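Dicer Related Helicase (Caenorhabditis elegans, PDB 6M6Q) probably hydrolyses ATP as an RNA-binding helicase of the RIG-I-like receptor family acting in RNA interference, the chain here being its largely helical N-terminal domain. Local coordinates at residues L16-E21 and S152-L157; K35-C40 and E121-T126; K53-L58 and N125-D130; W161-T166 and A271-K276. All coordinates share one frame; numbering follows the deposited sequence.

Interaction 1: residues L16-E21 and S152-L157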
loop_
_atom_site.group_PDB
_atom_site.type_symbol
_atom_site.label_atom_id
_atom_site.label_comp_id
_atom_site.label_asym_id
_atom_site.label_seq_id
_atom_site.Cartn_x
_atom_site.Cartn_y
_atom_site.Cartn_z
ATOM N N LEU B 16 -29.596 -4.366 7.878
ATOM C CA LEU B 16 -28.205 -3.917 7.549
ATOM C C LEU B 16 -28.280 -2.753 6.551
ATOM O O LEU B 16 -28.801 -2.974 5.451
ATOM C CB LEU B 16 -27.382 -5.066 6.943
ATOM C CG LEU B 16 -27.483 -6.436 7.617
ATOM C CD1 LEU B 16 -26.624 -7.455 6.874
ATOM C CD2 LEU B 16 -27.073 -6.372 9.077
ATOM N N ARG B 17 -27.696 -1.599 6.882
ATOM C CA ARG B 17 -27.586 -0.431 5.967
ATOM C C ARG B 17 -26.328 -0.564 5.091
ATOM O O ARG B 17 -26.208 0.219 4.118
ATOM C CB ARG B 17 -27.565 0.871 6.767
ATOM C CG ARG B 17 -28.907 1.235 7.378
ATOM C CD ARG B 17 -29.822 1.928 6.374
ATOM N NE ARG B 17 -31.239 1.854 6.745
ATOM C CZ ARG B 17 -32.043 0.797 6.537
ATOM N NH1 ARG B 17 -31.578 -0.300 5.962
ATOM N NH2 ARG B 17 -33.311 0.842 6.920
ATOM N N LEU B 18 -25.419 -1.487 5.445
ATOM C CA LEU B 18 -24.165 -1.778 4.696
ATOM C C LEU B 18 -24.029 -3.287 4.515
ATOM O O LEU B 18 -23.234 -3.933 5.189
ATOM C CB LEU B 18 -22.963 -1.193 5.450
ATOM C CG LEU B 18 -21.659 -1.127 4.651
ATOM C CD1 LEU B 18 -21.530 0.198 3.907
ATOM C CD2 LEU B 18 -20.461 -1.333 5.568
ATOM N N PRO B 19 -24.754 -3.881 3.549
ATOM C CA PRO B 19 -24.582 -5.294 3.230
ATOM C C PRO B 19 -23.244 -5.564 2.517
ATOM O O PRO B 19 -22.578 -4.603 2.107
ATOM C CB PRO B 19 -25.778 -5.594 2.307
ATOM C CG PRO B 19 -26.065 -4.255 1.618
ATOM C CD PRO B 19 -25.688 -3.196 2.639
ATOM N N PHE B 20 -22.891 -6.847 2.375
ATOM C CA PHE B 20 -21.658 -7.324 1.708
ATOM C C PHE B 20 -21.506 -6.631 0.344
ATOM O O PHE B 20 -20.370 -6.227 -0.017
ATOM C CB PHE B 20 -21.680 -8.845 1.562
ATOM C CG PHE B 20 -20.384 -9.437 1.066
ATOM C CD1 PHE B 20 -20.064 -9.424 -0.285
ATOM C CD2 PHE B 20 -19.481 -10.009 1.951
ATOM C CE1 PHE B 20 -18.873 -9.967 -0.738
ATOM C CE2 PHE B 20 -18.290 -10.547 1.494
ATOM C CZ PHE B 20 -17.986 -10.522 0.153
ATOM N N GLU B 21 -22.619 -6.496 -0.391
ATOM C CA GLU B 21 -22.645 -6.085 -1.825
ATOM C C GLU B 21 -22.458 -4.565 -1.942
ATOM O O GLU B 21 -22.284 -4.089 -3.077
ATOM C CB GLU B 21 -23.951 -6.535 -2.484
ATOM C CG GLU B 21 -24.176 -8.052 -2.457
ATOM C CD GLU B 21 -24.801 -8.603 -1.184
ATOM O OE1 GLU B 21 -24.824 -9.835 -1.028
ATOM O OE2 GLU B 21 -25.255 -7.802 -0.346
ATOM N N SER B 152 -20.414 -4.571 11.721
ATOM C CA SER B 152 -19.568 -4.501 10.499
ATOM C C SER B 152 -20.434 -4.193 9.264
ATOM O O SER B 152 -19.858 -3.784 8.221
ATOM C CB SER B 152 -18.763 -5.776 10.318
ATOM O OG SER B 152 -19.538 -6.798 9.709
ATOM N N HIS B 153 -21.762 -4.342 9.395
ATOM C CA HIS B 153 -22.763 -4.179 8.305
ATOM C C HIS B 153 -23.728 -3.002 8.590
ATOM O O HIS B 153 -24.649 -2.802 7.775
ATOM C CB HIS B 153 -23.540 -5.484 8.138
ATOM C CG HIS B 153 -22.802 -6.549 7.410
ATOM N ND1 HIS B 153 -22.551 -6.474 6.062
ATOM C CD2 HIS B 153 -22.337 -7.751 7.817
ATOM C CE1 HIS B 153 -21.926 -7.573 5.678
ATOM N NE2 HIS B 153 -21.796 -8.372 6.729
ATOM N N TRP B 154 -23.544 -2.268 9.698
ATOM C CA TRP B 154 -24.421 -1.127 10.118
ATOM C C TRP B 154 -25.871 -1.621 10.373
ATOM O O TRP B 154 -26.833 -0.979 9.855
ATOM C CB TRP B 154 -24.422 0.006 9.068
ATOM C CG TRP B 154 -23.094 0.604 8.711
ATOM C CD1 TRP B 154 -21.889 0.409 9.331
ATOM C CD2 TRP B 154 -22.857 1.584 7.677
ATOM N NE1 TRP B 154 -20.920 1.173 8.731
ATOM C CE2 TRP B 154 -21.487 1.907 7.716
ATOM C CE3 TRP B 154 -23.660 2.193 6.709
ATOM C CZ2 TRP B 154 -20.910 2.814 6.829
ATOM C CZ3 TRP B 154 -23.090 3.091 5.834
ATOM C CH2 TRP B 154 -21.737 3.405 5.903
ATOM N N GLU B 155 -26.036 -2.681 11.160
ATOM C CA GLU B 155 -27.355 -3.226 11.566
ATOM C C GLU B 155 -28.103 -2.194 12.426
ATOM O O GLU B 155 -27.479 -1.618 13.341
ATOM C CB GLU B 155 -27.154 -4.532 12.331
ATOM C CG GLU B 155 -28.408 -5.339 12.522
ATOM C CD GLU B 155 -28.160 -6.669 13.199
ATOM O OE1 GLU B 155 -27.538 -6.664 14.280
ATOM O OE2 GLU B 155 -28.559 -7.703 12.635
ATOM N N ASP B 156 -29.398 -2.005 12.136
ATOM C CA ASP B 156 -30.371 -1.159 12.889
ATOM C C ASP B 156 -29.931 0.314 12.835
ATOM O O ASP B 156 -30.372 1.085 13.704
ATOM C CB ASP B 156 -30.561 -1.635 14.342
ATOM C CG ASP B 156 -31.023 -3.080 14.491
ATOM O OD1 ASP B 156 -31.678 -3.598 13.546
ATOM O OD2 ASP B 156 -30.717 -3.679 15.548
ATOM N N LEU B 157 -29.171 0.711 11.816
ATOM C CA LEU B 157 -28.741 2.122 11.619
ATOM C C LEU B 157 -29.889 2.885 10.957
ATOM O O LEU B 157 -30.530 2.372 10.037
ATOM C CB LEU B 157 -27.458 2.154 10.772
ATOM C CG LEU B 157 -26.830 3.538 10.553
ATOM C CD1 LEU B 157 -25.883 3.911 11.691
ATOM C CD2 LEU B 157 -26.099 3.601 9.222
#

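Interaction 2: residues K35-C40 and E121-T126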
loop_
_atom_site.group_PDB
_atom_site.type_symbol
_atom_site.label_atom_id
_atom_site.label_comp_id
_atom_site.label_asym_id
_atom_site.label_seq_id
_atom_site.Cartn_x
_atom_site.Cartn_y
_atom_site.Cartn_z
ATOM N N LYS B 35 -8.983 -8.082 14.588
ATOM C CA LYS B 35 -9.956 -8.861 15.387
ATOM C C LYS B 35 -10.275 -10.152 14.637
ATOM O O LYS B 35 -10.445 -11.182 15.305
ATOM C CB LYS B 35 -11.213 -8.040 15.690
ATOM C CG LYS B 35 -12.320 -8.773 16.464
ATOM C CD LYS B 35 -11.867 -9.353 17.794
ATOM C CE LYS B 35 -12.939 -10.106 18.557
ATOM N NZ LYS B 35 -12.322 -10.967 19.599
ATOM N N PHE B 36 -10.265 -10.114 13.303
ATOM C CA PHE B 36 -10.498 -11.295 12.432
ATOM C C PHE B 36 -9.320 -12.256 12.559
ATOM O O PHE B 36 -9.564 -13.454 12.744
ATOM C CB PHE B 36 -10.710 -10.871 10.983
ATOM C CG PHE B 36 -10.585 -11.993 9.987
ATOM C CD1 PHE B 36 -11.502 -13.033 9.967
ATOM C CD2 PHE B 36 -9.559 -11.999 9.054
ATOM C CE1 PHE B 36 -11.378 -14.065 9.052
ATOM C CE2 PHE B 36 -9.442 -13.023 8.137
ATOM C CZ PHE B 36 -10.352 -14.051 8.136
ATOM N N LEU B 37 -8.087 -11.733 12.497
ATOM C CA LEU B 37 -6.837 -12.514 12.757
ATOM C C LEU B 37 -6.927 -13.096 14.151
ATOM O O LEU B 37 -6.748 -14.294 14.257
ATOM C CB LEU B 37 -5.588 -11.628 12.610
ATOM C CG LEU B 37 -4.221 -12.331 12.744
ATOM C CD1 LEU B 37 -3.959 -13.334 11.602
ATOM C CD2 LEU B 37 -3.097 -11.300 12.802
ATOM N N ASP B 38 -7.309 -12.278 15.146
ATOM C CA ASP B 38 -7.450 -12.707 16.569
ATOM C C ASP B 38 -8.368 -13.934 16.660
ATOM O O ASP B 38 -7.998 -14.868 17.394
ATOM C CB ASP B 38 -7.948 -11.583 17.480
ATOM C CG ASP B 38 -7.955 -12.002 18.944
ATOM O OD1 ASP B 38 -9.052 -12.295 19.460
ATOM O OD2 ASP B 38 -6.861 -12.154 19.510
ATOM N N VAL B 39 -9.507 -13.921 15.951
ATOM C CA VAL B 39 -10.551 -14.999 15.962
ATOM C C VAL B 39 -9.959 -16.278 15.340
ATOM O O VAL B 39 -10.109 -17.360 15.942
ATOM C CB VAL B 39 -11.836 -14.541 15.227
ATOM C CG1 VAL B 39 -12.751 -15.706 14.866
ATOM C CG2 VAL B 39 -12.610 -13.499 16.030
ATOM N N CYS B 40 -9.272 -16.155 14.206
ATOM C CA CYS B 40 -8.613 -17.293 13.512
ATOM C C CYS B 40 -7.549 -17.914 14.436
ATOM O O CYS B 40 -7.441 -19.135 14.448
ATOM C CB CYS B 40 -7.992 -16.864 12.183
ATOM S SG CYS B 40 -9.194 -16.304 10.945
ATOM N N GLU B 121 0.333 -10.435 7.754
ATOM C CA GLU B 121 0.057 -9.499 6.633
ATOM C C GLU B 121 -0.027 -10.269 5.316
ATOM O O GLU B 121 -0.809 -9.860 4.469
ATOM C CB GLU B 121 1.113 -8.398 6.574
ATOM C CG GLU B 121 1.026 -7.420 7.744
ATOM C CD GLU B 121 0.590 -6.013 7.395
ATOM O OE1 GLU B 121 0.595 -5.171 8.298
ATOM O OE2 GLU B 121 0.278 -5.759 6.217
ATOM N N CYS B 122 0.717 -11.367 5.166
ATOM C CA CYS B 122 0.648 -12.230 3.958
ATOM C C CYS B 122 -0.719 -12.920 3.896
ATOM O O CYS B 122 -1.263 -13.037 2.792
ATOM C CB CYS B 122 1.756 -13.272 3.925
ATOM S SG CYS B 122 1.611 -14.397 2.511
ATOM N N PHE B 123 -1.256 -13.336 5.033
ATOM C CA PHE B 123 -2.584 -14.002 5.099
ATOM C C PHE B 123 -3.678 -12.967 4.815
ATOM O O PHE B 123 -4.440 -13.148 3.846
ATOM C CB PHE B 123 -2.781 -14.680 6.445
ATOM C CG PHE B 123 -4.197 -15.076 6.759
ATOM C CD1 PHE B 123 -4.797 -16.137 6.111
ATOM C CD2 PHE B 123 -4.892 -14.444 7.765
ATOM C CE1 PHE B 123 -6.058 -16.569 6.477
ATOM C CE2 PHE B 123 -6.155 -14.877 8.133
ATOM C CZ PHE B 123 -6.743 -15.931 7.477
ATOM N N LEU B 124 -3.714 -11.899 5.618
ATOM C CA LEU B 124 -4.786 -10.875 5.616
ATOM C C LEU B 124 -4.868 -10.200 4.236
ATOM O O LEU B 124 -5.989 -10.035 3.752
ATOM C CB LEU B 124 -4.525 -9.856 6.736
ATOM C CG LEU B 124 -4.727 -10.376 8.160
ATOM C CD1 LEU B 124 -4.686 -9.234 9.175
ATOM C CD2 LEU B 124 -6.036 -11.135 8.286
ATOM N N ASN B 125 -3.738 -9.851 3.622
ATOM C CA ASN B 125 -3.710 -9.118 2.325
ATOM C C ASN B 125 -4.148 -10.036 1.171
ATOM O O ASN B 125 -4.456 -9.500 0.119
ATOM C CB ASN B 125 -2.340 -8.535 2.011
ATOM C CG ASN B 125 -1.939 -7.428 2.958
ATOM O OD1 ASN B 125 -2.788 -6.796 3.598
ATOM N ND2 ASN B 125 -0.648 -7.180 3.047
ATOM N N THR B 126 -4.091 -11.355 1.348
ATOM C CA THR B 126 -4.513 -12.357 0.343
ATOM C C THR B 126 -6.037 -12.568 0.427
ATOM O O THR B 126 -6.691 -12.514 -0.631
ATOM C CB THR B 126 -3.739 -13.675 0.509
ATOM O OG1 THR B 126 -2.341 -13.416 0.412
ATOM C CG2 THR B 126 -4.094 -14.696 -0.542
#

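Interaction 3: residues K53-L58 and N125-D130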
loop_
_atom_site.group_PDB
_atom_site.type_symbol
_atom_site.label_atom_id
_atom_site.label_comp_id
_atom_site.label_asym_id
_atom_site.label_seq_id
_atom_site.Cartn_x
_atom_site.Cartn_y
_atom_site.Cartn_z
ATOM N N LYS B 53 -7.734 -22.874 7.900
ATOM C CA LYS B 53 -7.800 -23.942 6.863
ATOM C C LYS B 53 -8.895 -23.612 5.836
ATOM O O LYS B 53 -8.745 -24.034 4.678
ATOM C CB LYS B 53 -8.035 -25.313 7.494
ATOM C CG LYS B 53 -7.438 -26.472 6.712
ATOM C CD LYS B 53 -7.905 -27.826 7.180
ATOM C CE LYS B 53 -7.199 -28.958 6.466
ATOM N NZ LYS B 53 -7.435 -28.912 5.003
ATOM N N LEU B 54 -9.934 -22.865 6.237
ATOM C CA LEU B 54 -11.073 -22.478 5.354
ATOM C C LEU B 54 -10.582 -21.571 4.208
ATOM O O LEU B 54 -11.414 -21.248 3.340
ATOM C CB LEU B 54 -12.149 -21.749 6.173
ATOM C CG LEU B 54 -12.844 -22.564 7.261
ATOM C CD1 LEU B 54 -13.405 -21.644 8.349
ATOM C CD2 LEU B 54 -13.946 -23.432 6.670
ATOM N N PHE B 55 -9.308 -21.145 4.217
ATOM C CA PHE B 55 -8.750 -20.162 3.244
ATOM C C PHE B 55 -7.699 -20.833 2.343
ATOM O O PHE B 55 -7.067 -20.124 1.529
ATOM C CB PHE B 55 -8.178 -18.948 3.985
ATOM C CG PHE B 55 -9.177 -18.207 4.839
ATOM C CD1 PHE B 55 -9.374 -18.553 6.166
ATOM C CD2 PHE B 55 -9.926 -17.166 4.317
ATOM C CE1 PHE B 55 -10.308 -17.890 6.943
ATOM C CE2 PHE B 55 -10.856 -16.499 5.098
ATOM C CZ PHE B 55 -11.048 -16.867 6.407
ATOM N N GLU B 56 -7.558 -22.160 2.435
ATOM C CA GLU B 56 -6.463 -22.913 1.757
ATOM C C GLU B 56 -6.597 -22.805 0.221
ATOM O O GLU B 56 -5.548 -22.831 -0.453
ATOM C CB GLU B 56 -6.394 -24.359 2.258
ATOM C CG GLU B 56 -7.600 -25.211 1.908
ATOM C CD GLU B 56 -7.647 -26.542 2.653
ATOM O OE1 GLU B 56 -8.755 -27.131 2.754
ATOM O OE2 GLU B 56 -6.576 -26.990 3.148
ATOM N N SER B 57 -7.812 -22.603 -0.303
ATOM C CA SER B 57 -8.112 -22.495 -1.759
ATOM C C SER B 57 -7.498 -21.217 -2.354
ATOM O O SER B 57 -7.331 -21.164 -3.612
ATOM C CB SER B 57 -9.583 -22.538 -2.001
ATOM O OG SER B 57 -10.288 -21.907 -0.941
ATOM N N LEU B 58 -7.163 -20.236 -1.502
ATOM C CA LEU B 58 -6.710 -18.879 -1.918
ATOM C C LEU B 58 -5.179 -18.809 -1.968
ATOM O O LEU B 58 -4.659 -17.750 -2.354
ATOM C CB LEU B 58 -7.264 -17.843 -0.940
ATOM C CG LEU B 58 -8.769 -17.615 -1.013
ATOM C CD1 LEU B 58 -9.282 -17.099 0.310
ATOM C CD2 LEU B 58 -9.125 -16.656 -2.147
ATOM N N ASN B 125 -3.738 -9.851 3.622
ATOM C CA ASN B 125 -3.710 -9.118 2.325
ATOM C C ASN B 125 -4.148 -10.036 1.171
ATOM O O ASN B 125 -4.456 -9.500 0.119
ATOM C CB ASN B 125 -2.340 -8.535 2.011
ATOM C CG ASN B 125 -1.939 -7.428 2.958
ATOM O OD1 ASN B 125 -2.788 -6.796 3.598
ATOM N ND2 ASN B 125 -0.648 -7.180 3.047
ATOM N N THR B 126 -4.091 -11.355 1.348
ATOM C CA THR B 126 -4.513 -12.357 0.343
ATOM C C THR B 126 -6.037 -12.568 0.427
ATOM O O THR B 126 -6.691 -12.514 -0.631
ATOM C CB THR B 126 -3.739 -13.675 0.509
ATOM O OG1 THR B 126 -2.341 -13.416 0.412
ATOM C CG2 THR B 126 -4.094 -14.696 -0.542
ATOM N N VAL B 127 -6.576 -12.769 1.635
ATOM C CA VAL B 127 -7.976 -13.229 1.865
ATOM C C VAL B 127 -8.947 -12.037 1.894
ATOM O O VAL B 127 -10.068 -12.227 1.526
ATOM C CB VAL B 127 -8.110 -14.068 3.148
ATOM C CG1 VAL B 127 -7.216 -15.268 3.130
ATOM C CG2 VAL B 127 -7.864 -13.246 4.389
ATOM N N LEU B 128 -8.548 -10.881 2.404
ATOM C CA LEU B 128 -9.492 -9.764 2.695
ATOM C C LEU B 128 -9.552 -8.782 1.508
ATOM O O LEU B 128 -10.185 -7.757 1.644
ATOM C CB LEU B 128 -9.058 -9.043 3.983
ATOM C CG LEU B 128 -9.232 -9.824 5.289
ATOM C CD1 LEU B 128 -9.092 -8.897 6.481
ATOM C CD2 LEU B 128 -10.576 -10.536 5.356
ATOM N N PHE B 129 -8.897 -9.062 0.392
ATOM C CA PHE B 129 -8.910 -8.159 -0.791
ATOM C C PHE B 129 -9.417 -8.933 -2.006
ATOM O O PHE B 129 -9.244 -8.457 -3.141
ATOM C CB PHE B 129 -7.530 -7.536 -0.994
ATOM C CG PHE B 129 -7.168 -6.461 0.007
ATOM C CD1 PHE B 129 -6.647 -6.780 1.262
ATOM C CD2 PHE B 129 -7.327 -5.117 -0.311
ATOM C CE1 PHE B 129 -6.324 -5.778 2.172
ATOM C CE2 PHE B 129 -6.967 -4.121 0.594
ATOM C CZ PHE B 129 -6.455 -4.452 1.823
ATOM N N ASP B 130 -10.058 -10.070 -1.740
ATOM C CA ASP B 130 -10.608 -11.028 -2.725
ATOM C C ASP B 130 -12.060 -11.294 -2.339
ATOM O O ASP B 130 -12.315 -11.490 -1.111
ATOM C CB ASP B 130 -9.819 -12.333 -2.702
ATOM C CG ASP B 130 -10.199 -13.329 -3.776
ATOM O OD1 ASP B 130 -11.033 -14.206 -3.486
ATOM O OD2 ASP B 130 -9.609 -13.262 -4.877
#

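Interaction 4: residues W161-T166 and A271-K276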
loop_
_atom_site.group_PDB
_atom_site.type_symbol
_atom_site.label_atom_id
_atom_site.label_comp_id
_atom_site.label_asym_id
_atom_site.label_seq_id
_atom_site.Cartn_x
_atom_site.Cartn_y
_atom_site.Cartn_z
ATOM N N TRP B 161 -29.023 8.734 8.090
ATOM C CA TRP B 161 -27.846 9.003 8.963
ATOM C C TRP B 161 -26.817 9.840 8.191
ATOM O O TRP B 161 -26.243 9.324 7.253
ATOM C CB TRP B 161 -27.237 7.699 9.466
ATOM C CG TRP B 161 -26.459 7.865 10.732
ATOM C CD1 TRP B 161 -25.104 7.919 10.878
ATOM C CD2 TRP B 161 -27.008 8.040 12.044
ATOM N NE1 TRP B 161 -24.775 8.091 12.194
ATOM C CE2 TRP B 161 -25.922 8.174 12.932
ATOM C CE3 TRP B 161 -28.307 8.094 12.552
ATOM C CZ2 TRP B 161 -26.101 8.351 14.298
ATOM C CZ3 TRP B 161 -28.485 8.262 13.904
ATOM C CH2 TRP B 161 -27.397 8.392 14.764
ATOM N N LEU B 162 -26.592 11.079 8.603
ATOM C CA LEU B 162 -25.776 12.072 7.858
ATOM C C LEU B 162 -24.284 11.776 8.072
ATOM O O LEU B 162 -23.464 12.188 7.230
ATOM C CB LEU B 162 -26.165 13.465 8.357
ATOM C CG LEU B 162 -25.284 14.624 7.901
ATOM C CD1 LEU B 162 -25.396 14.847 6.400
ATOM C CD2 LEU B 162 -25.658 15.879 8.646
ATOM N N THR B 163 -23.946 11.129 9.182
ATOM C CA THR B 163 -22.564 10.737 9.529
ATOM C C THR B 163 -22.082 9.703 8.518
ATOM O O THR B 163 -20.903 9.720 8.182
ATOM C CB THR B 163 -22.497 10.191 10.951
ATOM O OG1 THR B 163 -22.401 11.305 11.831
ATOM C CG2 THR B 163 -21.335 9.250 11.158
ATOM N N ALA B 164 -22.975 8.815 8.083
ATOM C CA ALA B 164 -22.681 7.731 7.120
ATOM C C ALA B 164 -22.319 8.335 5.760
ATOM O O ALA B 164 -21.400 7.816 5.132
ATOM C CB ALA B 164 -23.846 6.780 7.010
ATOM N N GLU B 165 -23.009 9.405 5.353
ATOM C CA GLU B 165 -22.797 10.114 4.065
ATOM C C GLU B 165 -21.431 10.795 4.079
ATOM O O GLU B 165 -20.681 10.599 3.112
ATOM C CB GLU B 165 -23.912 11.128 3.807
ATOM C CG GLU B 165 -23.727 11.908 2.504
ATOM C CD GLU B 165 -24.515 13.216 2.384
ATOM O OE1 GLU B 165 -24.076 14.109 1.606
ATOM O OE2 GLU B 165 -25.563 13.345 3.058
ATOM N N THR B 166 -21.084 11.496 5.160
ATOM C CA THR B 166 -19.764 12.181 5.302
ATOM C C THR B 166 -18.630 11.140 5.194
ATOM O O THR B 166 -17.711 11.356 4.419
ATOM C CB THR B 166 -19.673 12.974 6.614
ATOM O OG1 THR B 166 -20.898 13.672 6.828
ATOM C CG2 THR B 166 -18.512 13.941 6.630
ATOM N N ALA B 271 -15.613 3.188 14.763
ATOM C CA ALA B 271 -16.600 3.735 15.725
ATOM C C ALA B 271 -17.260 4.998 15.162
ATOM O O ALA B 271 -18.315 5.346 15.659
ATOM C CB ALA B 271 -15.921 4.026 17.037
ATOM N N ILE B 272 -16.628 5.662 14.178
ATOM C CA ILE B 272 -17.040 6.986 13.584
ATOM C C ILE B 272 -18.522 6.966 13.182
ATOM O O ILE B 272 -19.158 8.019 13.266
ATOM C CB ILE B 272 -16.134 7.321 12.378
ATOM C CG1 ILE B 272 -14.802 7.896 12.849
ATOM C CG2 ILE B 272 -16.834 8.238 11.371
ATOM C CD1 ILE B 272 -13.818 8.155 11.737
ATOM N N ILE B 273 -19.032 5.818 12.733
ATOM C CA ILE B 273 -20.403 5.667 12.171
ATOM C C ILE B 273 -21.443 5.984 13.261
ATOM O O ILE B 273 -22.573 6.334 12.902
ATOM C CB ILE B 273 -20.591 4.262 11.547
ATOM C CG1 ILE B 273 -21.726 4.255 10.518
ATOM C CG2 ILE B 273 -20.786 3.195 12.620
ATOM C CD1 ILE B 273 -21.468 5.149 9.320
ATOM N N GLY B 274 -21.057 5.934 14.537
ATOM C CA GLY B 274 -21.976 6.122 15.681
ATOM C C GLY B 274 -22.246 7.591 15.966
ATOM O O GLY B 274 -23.272 7.891 16.636
ATOM N N PHE B 275 -21.367 8.477 15.495
ATOM C CA PHE B 275 -21.473 9.952 15.676
ATOM C C PHE B 275 -22.843 10.454 15.169
ATOM O O PHE B 275 -23.306 10.007 14.115
ATOM C CB PHE B 275 -20.348 10.682 14.936
ATOM C CG PHE B 275 -18.934 10.353 15.353
ATOM C CD1 PHE B 275 -18.658 9.538 16.450
ATOM C CD2 PHE B 275 -17.867 10.859 14.624
ATOM C CE1 PHE B 275 -17.349 9.247 16.800
ATOM C CE2 PHE B 275 -16.559 10.586 14.989
ATOM C CZ PHE B 275 -16.301 9.782 16.073
ATOM N N LYS B 276 -23.487 11.331 15.934
ATOM C CA LYS B 276 -24.814 11.919 15.603
ATOM C C LYS B 276 -24.568 13.287 14.989
ATOM O O LYS B 276 -23.978 14.130 15.695
ATOM C CB LYS B 276 -25.685 12.055 16.859
ATOM C CG LYS B 276 -26.158 10.743 17.485
ATOM C CD LYS B 276 -26.727 10.889 18.892
ATOM C CE LYS B 276 -26.662 9.609 19.708
ATOM N NZ LYS B 276 -25.272 9.292 20.128
#

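Interaction 1: residues L16-E21 and S152-L157
His153 and Leu18 are joined twice. His153 ND1 gives its hydrogen to Leu18 O at 2.8 Å, almost in the ring plane and on a lone pair of the carbonyl, while Leu18 N donates to His153 O, also at 2.8 Å. A third bond, Arg17 N to Trp154 O (3.2 Å, 166°), comes from above the carbonyl plane. Leu18, its CG anti to the backbone N (chi1 -166°), lays its branched end over one indole face of Trp154, where CD1 sits 3.8 Å from the centroid of the six-membered ring in a CH-pi contact. Leu16 forms a single beta bridge with Glu155; its CD1 covers a face of the imidazole, CD2 reaching Glu155 CB. Further out, Trp154, with positive phi in a Schellman motif, begins the type II turn to Leu157. Phe25 stacks on His153, Asp159 pairs with Arg17, and Asp138 OD1 bonds to His153 NE2. With a carbonyl at ND1 and a carboxylate at NE2, the imidazole is probably biased toward its doubly protonated, cationic form.

Interaction 2: residues K35-C40 and E121-T126
Phe36 and Phe123 form the aromatic centre of this crossing. Their planes lie nearly parallel, 12° apart, but are slid so far that the rings barely overlap, with centroids 5.9 Å apart; the closest atoms are Phe36 CE2 and Phe123 CE2, 3.8 Å apart, each approaching the other ring obliquely. Both rings leave their helices with CG anti to the backbone N, which sends each into the interface. Sulfur adds a second kind of contact: Cys40 SG lies over the rim of one face of Phe36, one turn back on its own helix, and approaches Phe123 obliquely, 5.4 Å from that ring's centroid. Aliphatic packing completes the group. Leu124 CD2 touches the edge of Phe36 at CD2 (3.7 Å), and Leu37 CD1 reaches Phe123 CD2, so the branched ends of the leucines put a methyl against each ring. Ile67 and Val140 extend the core from helices 63-72 and 131-144. The segment axes pass 11.3 Å apart at 113°, a steep crossing consistent with an all-helical, CARD-like bundle.

Interaction 3: residues K53-L58 and N125-D130
Phe55 and Leu58 reach from a 3-10 turn, in the loop between helices 33-42 and 63-72, to the C-terminal end of helix 94-127, making a small apolar contact in a helical bundle. Val127 is the shared partner. Its CG1, anti to the carbonyl carbon (chi1 -58°), touches Phe55 CD2 obliquely at 3.5 Å and Leu58 CD1 at 3.9 Å, so one methyl group serves both neighbours, which approach it from the same side. Phe55 also meets Phe123 edge-to-face and rests on Ile136, which ties the turn to helix 131-144. At the backbone of Leu58, the methyl CG2 of Thr126 lies 3.6 Å from Leu58 O; a threonine fits here because its hydroxyl turns back to Cys122 O. Asp130 occupies the N-cap position of helix 131-144, its OD1 making a weak hydrogen bond to Gly133 N while Leu58 CD2 comes within 3.4 Å of that same OD1.

Interaction 4: residues W161-T166 and A271-K276
The indole of Trp161 meets a row of backbone carbonyls. Gly274 O lies at its edge, near the ring plane, 3.7 Å from CZ2, while Ile273 O and Phe275 O approach obliquely from opposite sides of the indole plane, the first nearest NE1, the second alongside NE1, CE2 and CZ2. NE1 donates a weak, strongly bent bond to Ile273 O (2.9 Å, 122°). Lys276 passes across the far end of the ring, its CG 3.8 Å from Trp161 CH2, so the aliphatic part of the lysine does the packing. The second flat group, Phe275, carries Ile272 O above the rim of one face and meets Trp289 edge-to-face.

Thr163 makes the firmer polar link. With OG1 anti to the carbonyl carbon (chi1 -83°), it donates to Phe275 O at 2.8 Å from well above the carbonyl plane, while its methyl CG2 lies beside the Ile272 and Ile273 carbonyls. The same hydroxyl has a weak hydrogen bond with Ser277 OG. Beside it, the short side chain of Ala164 lets Ile273 CD1 come within 3.7 Å of CB. At the start of the helix, Asn278 OD1 receives Leu162 N. The whole is the first turn of helix 162-171 docked on the 3-10 turn that follows helix 262-271, in an all-helical domain.

In the fold
Interactions 2 and 3 share the C-terminal end of helix 94-127, with centres 9 Å apart, and form one continuous aromatic core in which Phe36 and Phe123 both touch Phe55. Interactions 1 and 4 make a second cluster, centres 13 Å apart, joined where Trp154 packs on Ile273 and Ala164. Interactions 2 and 4 lie on opposite sides of the chain's centre, about 27 Å between centres. Along the sequence, the segments of interactions 2 and 3 fall between 16-21 and 152-157, so interaction 1 brings the N-terminal loop against the loop after helix 146-152 and encloses the sequence that holds the first core; interaction 4 follows in series, tying helix 162-171 to residues over a hundred positions later.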